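Local coordinates for protein beta-fructofuranosidase (Arthrobacter, PDB 3WPU) that belongs to the levansucrase/invertase family of the beta-fructosidase clan, whose members are built on a five-bladed beta-propeller, at residues A[233-236]-A[237-240]. Sequence-based numbering, arbitrary orientation.
Sequences YQTG and AQNE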
loop_
_atom_site.group_PDB
_atom_site.type_symbol
_atom_site.label_atom_id
_atom_site.label_comp_id
_atom_site.label_asym_id
_atom_site.label_seq_id
_atom_site.Cartn_x
_atom_site.Cartn_y
_atom_site.Cartn_z
ATOM N N TYR A 233 -17.577 -0.128 -9.761
ATOM C CA TYR A 233 -17.196 -0.180 -8.334
ATOM C C TYR A 233 -18.444 -0.092 -7.496
ATOM O O TYR A 233 -19.303 0.784 -7.702
ATOM C CB TYR A 233 -16.133 0.901 -8.026
ATOM C CG TYR A 233 -15.028 0.778 -9.004
ATOM C CD1 TYR A 233 -14.187 -0.324 -8.993
ATOM C CD2 TYR A 233 -14.911 1.678 -10.061
ATOM C CE1 TYR A 233 -13.204 -0.503 -9.928
ATOM C CE2 TYR A 233 -13.933 1.518 -11.013
ATOM C CZ TYR A 233 -13.103 0.418 -10.981
ATOM O OH TYR A 233 -12.167 0.208 -11.959
ATOM N N GLN A 234 -18.557 -1.046 -6.566
ATOM C CA GLN A 234 -19.723 -1.193 -5.713
ATOM C C GLN A 234 -19.991 0.055 -4.854
ATOM O O GLN A 234 -19.063 0.689 -4.364
ATOM C CB GLN A 234 -19.507 -2.385 -4.787
ATOM C CG GLN A 234 -20.769 -2.884 -4.122
ATOM C CD GLN A 234 -20.500 -3.992 -3.124
ATOM O OE1 GLN A 234 -19.658 -3.840 -2.250
ATOM N NE2 GLN A 234 -21.212 -5.130 -3.268
ATOM N N THR A 235 -21.270 0.390 -4.686
ATOM C CA THR A 235 -21.670 1.559 -3.912
ATOM C C THR A 235 -22.271 1.159 -2.561
ATOM O O THR A 235 -22.552 -0.007 -2.313
ATOM C CB THR A 235 -22.769 2.353 -4.613
ATOM O OG1 THR A 235 -23.932 1.524 -4.699
ATOM C CG2 THR A 235 -22.332 2.803 -6.007
ATOM N N GLY A 236 -22.518 2.157 -1.720
ATOM C CA GLY A 236 -23.152 1.936 -0.411
ATOM C C GLY A 236 -24.590 1.413 -0.532
ATOM O O GLY A 236 -25.069 0.672 0.321
ATOM N N ALA A 237 -25.280 1.748 -1.619
ATOM C CA ALA A 237 -26.634 1.222 -1.880
ATOM C C ALA A 237 -26.585 -0.269 -2.205
ATOM O O ALA A 237 -27.485 -1.027 -1.846
ATOM C CB ALA A 237 -27.288 1.987 -3.019
ATOM N N GLN A 238 -25.504 -0.690 -2.849
ATOM C CA GLN A 238 -25.272 -2.090 -3.188
ATOM C C GLN A 238 -24.772 -2.875 -1.980
ATOM O O GLN A 238 -25.083 -4.040 -1.828
ATOM C CB GLN A 238 -24.319 -2.189 -4.367
ATOM C CG GLN A 238 -24.983 -1.776 -5.670
ATOM C CD GLN A 238 -24.009 -1.529 -6.808
ATOM O OE1 GLN A 238 -22.847 -1.202 -6.584
ATOM N NE2 GLN A 238 -24.473 -1.732 -8.053
ATOM N N ASN A 239 -24.031 -2.208 -1.100
ATOM C CA ASN A 239 -23.472 -2.848 0.088
ATOM C C ASN A 239 -23.079 -1.769 1.076
ATOM O O ASN A 239 -22.176 -0.995 0.827
ATOM C CB ASN A 239 -22.242 -3.672 -0.320
ATOM C CG ASN A 239 -21.447 -4.214 0.847
ATOM O OD1 ASN A 239 -21.887 -4.198 2.009
ATOM N ND2 ASN A 239 -20.231 -4.695 0.541
ATOM N N GLU A 240 -23.723 -1.762 2.235
ATOM C CA GLU A 240 -23.495 -0.769 3.258
ATOM C C GLU A 240 -22.029 -0.634 3.658
ATOM O O GLU A 240 -21.585 0.427 4.091
ATOM C CB GLU A 240 -24.317 -1.201 4.485
ATOM C CG GLU A 240 -24.093 -0.418 5.738
ATOM C CD GLU A 240 -25.222 -0.636 6.722
ATOM O OE1 GLU A 240 -25.871 -1.708 6.679
ATOM O OE2 GLU A 240 -25.457 0.288 7.522
#
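Thr235 and Gln238 clasp each other. Gln238 OE1 accepts a hydrogen bond from Thr235 N at 2.9 Å. In return, Thr235 OG1 accepts one from Gln238 N at 3.3 Å. Chi1 of Thr235, 64°, sets the hydroxyl between its own N and carbonyl carbon, within reach of Gln238 N. This is the pattern of a capping box, here around one helical turn and not a regular helix. Asn239 N closes that turn on Thr235 O at 2.9 Å.

On the tight side Gln234 and Asn239 are buried. There their amides meet with planes 82° apart. Asn239 ND2 donates to Gln234 OE1 at 3.0 Å, from above the carbonyl plane. Asn239 CB packs against Gln234 CD at 3.3 Å, and Gln238 CB lies on Gln234 CG. Gln234 NE2 is bonded to Met269 O.

The other side is looser. Ala237 is exposed, and its CB lies 3.8 Å from Thr235 OG1. The Glu240 side chain starts away from 233-236.

The turn lies in the loop between strands 213-226 and 245-250. Gln234 and Asn239 rest on Asn266 of strand 260-266. The Tyr233 hydroxyl bonds to Leu310 N of strand 305-313 and Leu324 O of strand 321-331.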